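Local coordinates for protein beta-glucuronidase (PDB 6XXW) that probably hydrolyses beta-D-glucuronides to release glucuronic acid, as a family 2 glycoside hydrolase with a sugar-binding domain, a beta-sandwich domain and a TIM barrel, at residues K251-E254 with Y259-N262; N208-K213 with I280-V285; N233-N238 with L245-P250. All blocks are in the same frame, centred on the assembly; numbering follows the deposited sequence.

Contact 1 of 3, residues K251-E254 with Y259-N262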
ATOM      1  N   LYS A 251      -8.735  25.458 -41.469  1.00 27.37           N
ATOM      2  CA  LYS A 251      -8.149  24.377 -40.690  1.00 22.27           C
ATOM      3  C   LYS A 251      -9.194  23.943 -39.668  1.00 26.47           C
ATOM      4  O   LYS A 251      -9.592  24.734 -38.802  1.00 23.07           O
ATOM      5  CB  LYS A 251      -6.848  24.816 -40.012  1.00 32.07           C
ATOM      6  CG  LYS A 251      -5.780  25.377 -40.968  1.00 31.34           C
ATOM      7  CD  LYS A 251      -5.857  26.893 -41.035  1.00 41.11           C
ATOM      8  CE  LYS A 251      -4.982  27.476 -42.144  1.00 49.19           C
ATOM      9  NZ  LYS A 251      -4.754  28.943 -41.948  1.00 55.24           N
ATOM     10  N   LEU A 252      -9.662  22.707 -39.792  1.00 24.18           N
ATOM     11  CA  LEU A 252     -10.759  22.224 -38.966  1.00 21.85           C
ATOM     12  C   LEU A 252     -10.273  21.764 -37.594  1.00 30.05           C
ATOM     13  O   LEU A 252      -9.166  21.241 -37.440  1.00 29.75           O
ATOM     14  CB  LEU A 252     -11.482  21.066 -39.659  1.00 24.90           C
ATOM     15  CG  LEU A 252     -11.956  21.318 -41.089  1.00 24.87           C
ATOM     16  CD1 LEU A 252     -12.791  20.143 -41.588  1.00 23.49           C
ATOM     17  CD2 LEU A 252     -12.740  22.631 -41.155  1.00 27.27           C
ATOM     18  N   TRP A 253     -11.129  21.965 -36.597  1.00 22.83           N
ATOM     19  CA  TRP A 253     -10.902  21.442 -35.260  1.00 20.55           C
ATOM     20  C   TRP A 253     -11.321  19.976 -35.206  1.00 18.41           C
ATOM     21  O   TRP A 253     -12.399  19.612 -35.686  1.00 21.71           O
ATOM     22  CB  TRP A 253     -11.696  22.269 -34.243  1.00 23.02           C
ATOM     23  CG  TRP A 253     -11.455  21.910 -32.810  1.00 20.51           C
ATOM     24  CD1 TRP A 253     -10.637  22.568 -31.923  1.00 21.11           C
ATOM     25  CD2 TRP A 253     -12.057  20.829 -32.077  1.00 19.87           C
ATOM     26  NE1 TRP A 253     -10.685  21.949 -30.690  1.00 18.15           N
ATOM     27  CE2 TRP A 253     -11.544  20.880 -30.759  1.00 21.15           C
ATOM     28  CE3 TRP A 253     -12.964  19.809 -32.411  1.00 18.91           C
ATOM     29  CZ2 TRP A 253     -11.918  19.958 -29.773  1.00 20.33           C
ATOM     30  CZ3 TRP A 253     -13.330  18.891 -31.432  1.00 18.04           C
ATOM     31  CH2 TRP A 253     -12.805  18.969 -30.132  1.00 22.33           C
ATOM     32  N   GLU A 254     -10.477  19.134 -34.619  1.00 19.51           N
ATOM     33  CA  GLU A 254     -10.858  17.755 -34.348  1.00 22.28           C
ATOM     34  C   GLU A 254      -9.854  17.171 -33.363  1.00 20.08           C
ATOM     35  O   GLU A 254      -8.783  17.751 -33.156  1.00 25.27           O
ATOM     36  CB  GLU A 254     -10.923  16.915 -35.639  1.00 27.09           C
ATOM     37  CG  GLU A 254      -9.671  16.895 -36.520  1.00 28.56           C
ATOM     38  CD  GLU A 254      -9.913  16.159 -37.853  1.00 34.60           C
ATOM     39  OE1 GLU A 254     -10.957  16.403 -38.505  1.00 29.51           O
ATOM     40  OE2 GLU A 254      -9.065  15.327 -38.244  1.00 36.62           O
ATOM     41  N   TYR A 259      -7.300  22.930 -33.955  1.00 23.02           N
ATOM     42  CA  TYR A 259      -7.072  24.281 -34.451  1.00 25.27           C
ATOM     43  C   TYR A 259      -8.186  25.219 -33.989  1.00 23.15           C
ATOM     44  O   TYR A 259      -9.373  24.925 -34.171  1.00 20.74           O
ATOM     45  CB  TYR A 259      -6.966  24.281 -35.972  1.00 24.75           C
ATOM     46  CG  TYR A 259      -6.356  25.565 -36.495  1.00 23.74           C
ATOM     47  CD1 TYR A 259      -7.133  26.703 -36.679  1.00 22.79           C
ATOM     48  CD2 TYR A 259      -5.003  25.641 -36.782  1.00 29.11           C
ATOM     49  CE1 TYR A 259      -6.584  27.874 -37.146  1.00 25.14           C
ATOM     50  CE2 TYR A 259      -4.445  26.807 -37.247  1.00 33.71           C
ATOM     51  CZ  TYR A 259      -5.235  27.918 -37.428  1.00 31.92           C
ATOM     52  OH  TYR A 259      -4.671  29.079 -37.889  1.00 30.38           O
ATOM     53  N   LEU A 260      -7.801  26.350 -33.385  1.00 19.65           N
ATOM     54  CA  LEU A 260      -8.751  27.357 -32.919  1.00 21.90           C
ATOM     55  C   LEU A 260      -8.529  28.687 -33.635  1.00 25.64           C
ATOM     56  O   LEU A 260      -7.394  29.145 -33.770  1.00 23.55           O
ATOM     57  CB  LEU A 260      -8.634  27.562 -31.401  1.00 19.85           C
ATOM     58  CG  LEU A 260      -9.019  26.355 -30.533  1.00 23.70           C
ATOM     59  CD1 LEU A 260      -8.635  26.584 -29.070  1.00 24.01           C
ATOM     60  CD2 LEU A 260     -10.521  26.039 -30.663  1.00 19.74           C
ATOM     61  N   TYR A 261      -9.616  29.300 -34.085  1.00 23.76           N
ATOM     62  CA  TYR A 261      -9.639  30.674 -34.568  1.00 21.28           C
ATOM     63  C   TYR A 261     -10.143  31.566 -33.441  1.00 21.47           C
ATOM     64  O   TYR A 261     -10.923  31.127 -32.592  1.00 24.12           O
ATOM     65  CB  TYR A 261     -10.566  30.814 -35.785  1.00 19.63           C
ATOM     66  CG  TYR A 261     -10.101  30.108 -37.038  1.00 22.44           C
ATOM     67  CD1 TYR A 261     -10.302  28.743 -37.206  1.00 21.70           C
ATOM     68  CD2 TYR A 261      -9.459  30.807 -38.056  1.00 23.02           C
ATOM     69  CE1 TYR A 261      -9.873  28.086 -38.352  1.00 20.23           C
ATOM     70  CE2 TYR A 261      -9.029  30.163 -39.205  1.00 21.14           C
ATOM     71  CZ  TYR A 261      -9.244  28.798 -39.348  1.00 22.17           C
ATOM     72  OH  TYR A 261      -8.826  28.149 -40.489  1.00 28.36           O
ATOM     73  N   ASN A 262      -9.712  32.822 -33.430  1.00 22.06           N
ATOM     74  CA  ASN A 262     -10.151  33.754 -32.399  1.00 19.61           C
ATOM     75  C   ASN A 262     -11.202  34.686 -32.986  1.00 23.69           C
ATOM     76  O   ASN A 262     -10.935  35.396 -33.959  1.00 24.31           O
ATOM     77  CB  ASN A 262      -8.996  34.566 -31.818  1.00 23.65           C
ATOM     78  CG  ASN A 262      -9.413  35.348 -30.588  1.00 29.46           C
ATOM     79  OD1 ASN A 262      -9.719  36.549 -30.666  1.00 31.15           O
ATOM     80  ND2 ASN A 262      -9.458  34.668 -29.444  1.00 27.35           N
TER
HETATM   81  O   HOH W   1     -10.865  25.363 -36.368  1.00 20.99           O
HETATM   82  O   HOH W   2      -7.457  29.669 -42.114  1.00 35.50           O
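Lys-251 lies over one face of the Tyr-259 ring, its CB 3.8 Å from the ring centroid and 16° off the normal, a CH-pi contact. The lysine chain is bent at chi2 (95°) and then runs on across the ring, so that CD comes 3.8 Å from Tyr-259 CZ. The Tyr-259 hydroxyl accepts a hydrogen bond from Lys-230 N. Tyr-261 meets the same lysine at about a right angle: Lys-251 N gives a nearly straight bond (175°) to Tyr-261 OH, 2.9 Å away and near the plane of the ring. One water joins Lys-251 NZ to Tyr-261 OH; another donates to both Lys-251 O and Tyr-259 O, bridging the two backbones. Further along, Trp-253 CD1 turns the indole edge to Tyr-259 O at 3.5 Å, and Leu-260 CD2 lies beside the same CD1 at 3.7 Å, while the indole NE1 reaches Asp-353 O. The contact closes the hairpin between strands 253-254 and 257-268. Its chemistry implies that the lysine works mainly through its aliphatic stem and backbone, one tyrosine offering a face and the other a hydroxyl, while its ammonium end is hydrated.

Contact 2 of 3, residues N208-K213 with I280-V285; sequences NSALVK and IGIRTV
Ala-210 and Ile-282 mark the closest backbone approach, with 7.3 Å between their CA atoms, too wide for direct pairing. Segment 208-213 enters strand 209-217 at Ser-209, whereas 280-285 leaves the end of strand 273-280 and runs as irregular chain toward strand 285-288. Ala-210, Val-212, Ile-280 and Ile-282 all direct their CB atoms toward the other segment, and the contact is wholly apolar. Ile-282 serves both residues of the strand through different branches. Its CG2, anti to the backbone N, meets Ala-210 CB at 3.5 Å, and CD1 stands 4.0 Å from that same Ala-210 CB. Its CG1 passes Val-212 CG2 at 4.1 Å, the two side chains crossing at about a right angle. All four side chains are buried between two layers of the domain, consistent with the immunoglobulin-like beta-sandwich found in family 2 glycosidases: strand 209-217 is the middle strand of a three-stranded antiparallel sheet, and strand 273-280 belongs to the facing sheet. Ile-280 joins from that second sheet. With chi1 at 60°, its CG1 sits between the backbone N and the carbonyl carbon, and the extended chi2 (171°) carries CD1 toward the strand. There it meets Val-212 CG1 tip to tip at 3.8 Å. The two methyls of Val-212 are thus divided, CG1 to Ile-280 and CG2 to Ile-282. Leu-252 packs against Ile-282 and Pro-250 against Ala-210, while Gly-281 O is hydrogen-bonded to a bound Tris molecule, probably from the crystallisation liquor.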
ATOM      1  N   ASN A 208     -15.005  24.482 -50.655  1.00 28.54           N
ATOM      2  CA  ASN A 208     -13.690  24.390 -50.039  1.00 35.18           C
ATOM      3  C   ASN A 208     -13.513  25.382 -48.901  1.00 32.97           C
ATOM      4  O   ASN A 208     -12.382  25.617 -48.465  1.00 36.74           O
ATOM      5  CB  ASN A 208     -12.598  24.612 -51.084  1.00 39.75           C
ATOM      6  CG  ASN A 208     -12.306  23.369 -51.885  1.00 47.29           C
ATOM      7  OD1 ASN A 208     -12.629  22.256 -51.466  1.00 54.36           O
ATOM      8  ND2 ASN A 208     -11.689  23.547 -53.046  1.00 59.94           N
ATOM      9  N   SER A 209     -14.598  25.971 -48.419  1.00 28.33           N
ATOM     10  CA  SER A 209     -14.570  26.981 -47.376  1.00 24.30           C
ATOM     11  C   SER A 209     -15.297  26.469 -46.147  1.00 29.26           C
ATOM     12  O   SER A 209     -16.012  25.465 -46.181  1.00 29.15           O
ATOM     13  CB  SER A 209     -15.229  28.285 -47.847  1.00 27.21           C
ATOM     14  OG  SER A 209     -14.522  28.866 -48.917  1.00 32.93           O
ATOM     15  N   ALA A 210     -15.110  27.180 -45.052  1.00 23.63           N
ATOM     16  CA  ALA A 210     -15.958  27.026 -43.887  1.00 24.62           C
ATOM     17  C   ALA A 210     -16.680  28.342 -43.637  1.00 25.65           C
ATOM     18  O   ALA A 210     -16.165  29.423 -43.955  1.00 29.34           O
ATOM     19  CB  ALA A 210     -15.150  26.612 -42.652  1.00 23.71           C
ATOM     20  N   LEU A 211     -17.886  28.243 -43.092  1.00 26.81           N
ATOM     21  CA  LEU A 211     -18.661  29.407 -42.696  1.00 26.81           C
ATOM     22  C   LEU A 211     -18.821  29.408 -41.190  1.00 27.86           C
ATOM     23  O   LEU A 211     -19.098  28.368 -40.585  1.00 24.74           O
ATOM     24  CB  LEU A 211     -20.034  29.419 -43.361  1.00 25.66           C
ATOM     25  CG  LEU A 211     -19.979  29.090 -44.845  1.00 28.83           C
ATOM     26  CD1 LEU A 211     -21.290  28.456 -45.245  1.00 42.20           C
ATOM     27  CD2 LEU A 211     -19.704  30.363 -45.625  1.00 29.94           C
ATOM     28  N   VAL A 212     -18.617  30.565 -40.590  1.00 25.24           N
ATOM     29  CA  VAL A 212     -18.903  30.777 -39.186  1.00 24.09           C
ATOM     30  C   VAL A 212     -20.083  31.729 -39.151  1.00 26.20           C
ATOM     31  O   VAL A 212     -19.932  32.920 -39.451  1.00 25.98           O
ATOM     32  CB  VAL A 212     -17.690  31.342 -38.434  1.00 28.27           C
ATOM     33  CG1 VAL A 212     -18.064  31.663 -37.009  1.00 25.66           C
ATOM     34  CG2 VAL A 212     -16.526  30.353 -38.479  1.00 23.73           C
ATOM     35  N   LYS A 213     -21.265  31.204 -38.832  1.00 22.84           N
ATOM     36  CA  LYS A 213     -22.470  32.021 -38.760  1.00 24.55           C
ATOM     37  C   LYS A 213     -22.689  32.487 -37.330  1.00 25.76           C
ATOM     38  O   LYS A 213     -22.487  31.729 -36.381  1.00 25.73           O
ATOM     39  CB  LYS A 213     -23.687  31.237 -39.250  1.00 23.81           C
ATOM     40  CG  LYS A 213     -23.577  30.771 -40.692  1.00 27.11           C
ATOM     41  CD  LYS A 213     -24.726  29.827 -41.044  1.00 37.56           C
ATOM     42  CE  LYS A 213     -24.908  29.689 -42.545  1.00 48.58           C
ATOM     43  NZ  LYS A 213     -26.220  29.060 -42.890  1.00 50.46           N
ATOM     44  N   ILE A 280     -12.732  29.828 -31.058  1.00 18.01           N
ATOM     45  CA  ILE A 280     -13.743  28.893 -31.531  1.00 19.35           C
ATOM     46  C   ILE A 280     -13.060  27.886 -32.445  1.00 20.90           C
ATOM     47  O   ILE A 280     -11.951  28.106 -32.923  1.00 23.82           O
ATOM     48  CB  ILE A 280     -14.901  29.591 -32.278  1.00 23.22           C
ATOM     49  CG1 ILE A 280     -14.364  30.342 -33.502  1.00 22.57           C
ATOM     50  CG2 ILE A 280     -15.675  30.533 -31.346  1.00 23.88           C
ATOM     51  CD1 ILE A 280     -15.457  30.864 -34.401  1.00 24.26           C
ATOM     52  N   GLY A 281     -13.744  26.783 -32.692  1.00 18.43           N
ATOM     53  CA  GLY A 281     -13.237  25.754 -33.586  1.00 20.90           C
ATOM     54  C   GLY A 281     -14.252  25.439 -34.664  1.00 23.96           C
ATOM     55  O   GLY A 281     -15.459  25.446 -34.420  1.00 27.06           O
ATOM     56  N   ILE A 282     -13.752  25.177 -35.864  1.00 23.28           N
ATOM     57  CA  ILE A 282     -14.595  24.885 -37.017  1.00 22.63           C
ATOM     58  C   ILE A 282     -14.696  23.368 -37.154  1.00 21.25           C
ATOM     59  O   ILE A 282     -13.727  22.701 -37.534  1.00 23.06           O
ATOM     60  CB  ILE A 282     -14.036  25.529 -38.296  1.00 24.54           C
ATOM     61  CG1 ILE A 282     -14.086  27.058 -38.203  1.00 26.20           C
ATOM     62  CG2 ILE A 282     -14.807  25.039 -39.521  1.00 19.36           C
ATOM     63  CD1 ILE A 282     -13.305  27.758 -39.320  1.00 22.12           C
ATOM     64  N   ARG A 283     -15.867  22.811 -36.841  1.00 18.91           N
ATOM     65  CA  ARG A 283     -16.096  21.384 -37.025  1.00 20.86           C
ATOM     66  C   ARG A 283     -17.591  21.113 -37.125  1.00 20.09           C
ATOM     67  O   ARG A 283     -18.413  21.874 -36.608  1.00 23.60           O
ATOM     68  CB  ARG A 283     -15.493  20.555 -35.884  1.00 22.11           C
ATOM     69  CG  ARG A 283     -16.505  20.100 -34.821  1.00 23.29           C
ATOM     70  CD  ARG A 283     -16.631  21.166 -33.772  1.00 27.42           C
ATOM     71  NE  ARG A 283     -17.560  20.846 -32.679  1.00 20.50           N
ATOM     72  CZ  ARG A 283     -18.881  21.004 -32.734  1.00 24.78           C
ATOM     73  NH1 ARG A 283     -19.464  21.436 -33.850  1.00 20.51           N
ATOM     74  NH2 ARG A 283     -19.623  20.741 -31.663  1.00 20.08           N
ATOM     75  N   THR A 284     -17.931  20.000 -37.774  1.00 20.34           N
ATOM     76  CA  THR A 284     -19.305  19.521 -37.829  1.00 22.79           C
ATOM     77  C   THR A 284     -19.412  18.191 -37.104  1.00 21.77           C
ATOM     78  O   THR A 284     -18.443  17.424 -37.031  1.00 25.38           O
ATOM     79  CB  THR A 284     -19.803  19.341 -39.269  1.00 24.45           C
ATOM     80  OG1 THR A 284     -18.987  18.367 -39.931  1.00 24.55           O
ATOM     81  CG2 THR A 284     -19.741  20.664 -40.026  1.00 28.43           C
ATOM     82  N   VAL A 285     -20.601  17.914 -36.584  1.00 23.35           N
ATOM     83  CA  VAL A 285     -20.888  16.631 -35.953  1.00 24.20           C
ATOM     84  C   VAL A 285     -22.244  16.141 -36.449  1.00 22.72           C
ATOM     85  O   VAL A 285     -23.205  16.914 -36.536  1.00 24.72           O
ATOM     86  CB  VAL A 285     -20.825  16.729 -34.412  1.00 22.78           C
ATOM     87  CG1 VAL A 285     -21.752  17.807 -33.891  1.00 28.27           C
ATOM     88  CG2 VAL A 285     -21.171  15.386 -33.782  1.00 28.16           C
TER

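Contact 3 of 3, residues N233-N238 with L245-P250; sequences NIVAEN and LEVKNP
Strands 234-238 and 245-248 run nearly antiparallel, at 160°, with their axes approaching to 6.1 Å, and across this gap waters stand in for direct backbone bonds. Val-235 O is the focus: one water links it to Lys-248 N, and a second donates to both Val-235 O and Glu-246 O. Beside this bridge the CB of Ala-236 comes 3.4 Å from Glu-246 O and 3.9 Å from Leu-245 CB. Leu-245 reaches over strand 234-238 with one branch. Its CG lies anti to the carbonyl carbon (chi1 -59°), and CD2 comes 3.5 Å from Glu-237 C and 3.8 Å from Asn-238 CB, touching main chain as much as side chain. At the other end, Val-235 CG2 meets Val-247 CG2 at 4.2 Å, a looser apolar touch. The amide of Asn-238 is held elsewhere, its ND2 bonded to Tyr-214 OH, and the carboxylate of Glu-246 takes a bond from Ser-209 OG. Val-235 and Ala-236 both pair with Leu-227, forming a classic beta bulge. Strand 234-239 lies in one sheet, bonded to 223-228, while 242-248 pairs with 209-217 in the other; the contact joins the edges of the two sheets, and Leu-245 and Val-247 pack inward on Val-225, Leu-227, Leu-263 and Tyr-261 of strands 223-228 and 257-268.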
ATOM      1  N   ASN A 233      -3.398  36.544 -38.075  1.00 28.80           N
ATOM      2  CA  ASN A 233      -3.851  37.027 -39.375  1.00 30.36           C
ATOM      3  C   ASN A 233      -5.371  37.103 -39.408  1.00 35.99           C
ATOM      4  O   ASN A 233      -6.054  36.167 -38.988  1.00 27.97           O
ATOM      5  CB  ASN A 233      -3.369  36.103 -40.489  1.00 32.65           C
ATOM      6  CG  ASN A 233      -1.871  35.909 -40.474  1.00 35.70           C
ATOM      7  OD1 ASN A 233      -1.380  34.777 -40.479  1.00 44.35           O
ATOM      8  ND2 ASN A 233      -1.135  37.013 -40.450  1.00 29.09           N
ATOM      9  N   ILE A 234      -5.899  38.207 -39.920  1.00 33.31           N
ATOM     10  CA  ILE A 234      -7.338  38.342 -40.132  1.00 27.15           C
ATOM     11  C   ILE A 234      -7.724  37.515 -41.350  1.00 33.22           C
ATOM     12  O   ILE A 234      -7.211  37.743 -42.452  1.00 34.09           O
ATOM     13  CB  ILE A 234      -7.744  39.810 -40.318  1.00 28.98           C
ATOM     14  CG1 ILE A 234      -7.535  40.593 -39.025  1.00 28.77           C
ATOM     15  CG2 ILE A 234      -9.203  39.906 -40.755  1.00 27.60           C
ATOM     16  CD1 ILE A 234      -7.592  42.099 -39.225  1.00 43.79           C
ATOM     17  N   VAL A 235      -8.627  36.550 -41.160  1.00 28.96           N
ATOM     18  CA  VAL A 235      -9.090  35.720 -42.267  1.00 25.56           C
ATOM     19  C   VAL A 235     -10.533  35.989 -42.642  1.00 23.14           C
ATOM     20  O   VAL A 235     -10.988  35.473 -43.677  1.00 33.16           O
ATOM     21  CB  VAL A 235      -8.895  34.213 -41.983  1.00 28.63           C
ATOM     22  CG1 VAL A 235      -7.408  33.889 -41.762  1.00 34.50           C
ATOM     23  CG2 VAL A 235      -9.748  33.771 -40.801  1.00 29.29           C
ATOM     24  N   ALA A 236     -11.271  36.761 -41.847  1.00 23.03           N
ATOM     25  CA  ALA A 236     -12.649  37.089 -42.200  1.00 24.20           C
ATOM     26  C   ALA A 236     -13.128  38.247 -41.340  1.00 24.75           C
ATOM     27  O   ALA A 236     -12.637  38.461 -40.229  1.00 23.79           O
ATOM     28  CB  ALA A 236     -13.589  35.885 -42.043  1.00 27.99           C
ATOM     29  N   GLU A 237     -14.097  38.992 -41.865  1.00 27.57           N
ATOM     30  CA  GLU A 237     -14.626  40.144 -41.152  1.00 25.10           C
ATOM     31  C   GLU A 237     -16.051  40.378 -41.614  1.00 27.16           C
ATOM     32  O   GLU A 237     -16.417  40.021 -42.736  1.00 28.44           O
ATOM     33  CB  GLU A 237     -13.780  41.412 -41.377  1.00 34.40           C
ATOM     34  CG  GLU A 237     -13.862  42.033 -42.792  1.00 43.03           C
ATOM     35  CD  GLU A 237     -15.149  42.828 -43.055  1.00 45.67           C
ATOM     36  OE1 GLU A 237     -15.621  43.545 -42.142  1.00 47.21           O
ATOM     37  OE2 GLU A 237     -15.694  42.727 -44.177  1.00 55.30           O
ATOM     38  N   ASN A 238     -16.843  41.002 -40.748  1.00 27.08           N
ATOM     39  CA  ASN A 238     -18.210  41.340 -41.114  1.00 26.93           C
ATOM     40  C   ASN A 238     -18.711  42.454 -40.218  1.00 29.45           C
ATOM     41  O   ASN A 238     -18.427  42.467 -39.019  1.00 31.13           O
ATOM     42  CB  ASN A 238     -19.151  40.133 -40.999  1.00 24.37           C
ATOM     43  CG  ASN A 238     -20.466  40.355 -41.744  1.00 33.67           C
ATOM     44  OD1 ASN A 238     -20.476  40.585 -42.957  1.00 28.62           O
ATOM     45  ND2 ASN A 238     -21.577  40.302 -41.016  1.00 26.49           N
ATOM     46  N   LEU A 245     -19.258  34.589 -41.610  1.00 26.75           N
ATOM     47  CA  LEU A 245     -17.842  34.800 -41.882  1.00 28.94           C
ATOM     48  C   LEU A 245     -17.345  33.642 -42.730  1.00 30.75           C
ATOM     49  O   LEU A 245     -17.517  32.479 -42.348  1.00 32.30           O
ATOM     50  CB  LEU A 245     -17.045  34.897 -40.579  1.00 27.70           C
ATOM     51  CG  LEU A 245     -17.471  36.011 -39.612  1.00 32.16           C
ATOM     52  CD1 LEU A 245     -17.185  35.617 -38.155  1.00 28.24           C
ATOM     53  CD2 LEU A 245     -16.773  37.327 -39.966  1.00 31.29           C
ATOM     54  N   GLU A 246     -16.744  33.947 -43.878  1.00 28.29           N
ATOM     55  CA  GLU A 246     -16.227  32.911 -44.764  1.00 29.77           C
ATOM     56  C   GLU A 246     -14.739  32.714 -44.526  1.00 29.42           C
ATOM     57  O   GLU A 246     -13.965  33.677 -44.573  1.00 27.24           O
ATOM     58  CB  GLU A 246     -16.456  33.238 -46.236  1.00 27.84           C
ATOM     59  CG  GLU A 246     -16.189  32.026 -47.123  1.00 34.48           C
ATOM     60  CD  GLU A 246     -16.219  32.349 -48.597  1.00 36.91           C
ATOM     61  OE1 GLU A 246     -16.575  33.495 -48.935  1.00 40.81           O
ATOM     62  OE2 GLU A 246     -15.883  31.455 -49.411  1.00 37.59           O
ATOM     63  N   VAL A 247     -14.339  31.466 -44.312  1.00 25.96           N
ATOM     64  CA  VAL A 247     -12.936  31.119 -44.119  1.00 23.46           C
ATOM     65  C   VAL A 247     -12.518  30.236 -45.286  1.00 25.17           C
ATOM     66  O   VAL A 247     -12.945  29.078 -45.382  1.00 27.12           O
ATOM     67  CB  VAL A 247     -12.689  30.425 -42.771  1.00 26.14           C
ATOM     68  CG1 VAL A 247     -11.222  30.068 -42.607  1.00 21.91           C
ATOM     69  CG2 VAL A 247     -13.102  31.340 -41.645  1.00 24.51           C
ATOM     70  N   LYS A 248     -11.695  30.779 -46.176  1.00 29.01           N
ATOM     71  CA  LYS A 248     -11.171  29.995 -47.284  1.00 34.55           C
ATOM     72  C   LYS A 248     -10.014  29.138 -46.787  1.00 30.07           C
ATOM     73  O   LYS A 248      -9.199  29.585 -45.978  1.00 33.94           O
ATOM     74  CB  LYS A 248     -10.718  30.914 -48.421  1.00 40.32           C
ATOM     75  CG  LYS A 248     -10.255  30.163 -49.666  1.00 53.86           C
ATOM     76  CD  LYS A 248     -11.222  30.357 -50.832  1.00 61.94           C
ATOM     77  CE  LYS A 248     -11.264  29.121 -51.726  1.00 62.63           C
ATOM     78  NZ  LYS A 248     -12.148  29.313 -52.912  1.00 65.29           N
ATOM     79  N   ASN A 249      -9.952  27.897 -47.256  1.00 36.40           N
ATOM     80  CA  ASN A 249      -8.971  26.928 -46.785  1.00 41.49           C
ATOM     81  C   ASN A 249      -8.979  26.857 -45.245  1.00 35.03           C
ATOM     82  O   ASN A 249      -7.985  27.196 -44.600  1.00 27.49           O
ATOM     83  CB  ASN A 249      -7.583  27.253 -47.302  1.00 49.68           C
ATOM     84  N   PRO A 250     -10.087  26.453 -44.647  1.00 32.96           N
ATOM     85  CA  PRO A 250     -10.139  26.392 -43.186  1.00 26.85           C
ATOM     86  C   PRO A 250      -9.284  25.253 -42.660  1.00 30.06           C
ATOM     87  O   PRO A 250      -9.111  24.221 -43.313  1.00 29.65           O
ATOM     88  CB  PRO A 250     -11.623  26.135 -42.907  1.00 25.23           C
ATOM     89  CG  PRO A 250     -12.058  25.353 -44.088  1.00 28.18           C
ATOM     90  CD  PRO A 250     -11.318  25.925 -45.257  1.00 27.33           C
TER
HETATM   91  O   HOH W   3     -10.238  33.364 -45.302  1.00 30.99           O
HETATM   92  O   HOH W   4     -13.182  36.004 -45.766  1.00 33.05           O

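How the contacts relate
The three contacts belong to one beta-rich domain. Contact 2 is the core one, made of buried aliphatic side chains alone; contacts 1 and 3 are partly buried and bring in water, contact 1 together with tyrosine rings and a direct hydrogen bond, contact 3 with bridges between main chains. Contacts 2 and 3 share a sheet, since strands 209-217 and 242-248 pair through Ala-210 O with Val-247 N and Val-212 O with Leu-245 N; contacts 1 and 3 both reach the other, five-stranded sheet. Contacts 1 and 2 are tied by backbone bonds from Tyr-261 to Ile-280 and from Trp-253 to Ile-282. Tyr-261 also links contact 1 to contact 3, packing on Val-235, Val-247 and Pro-250.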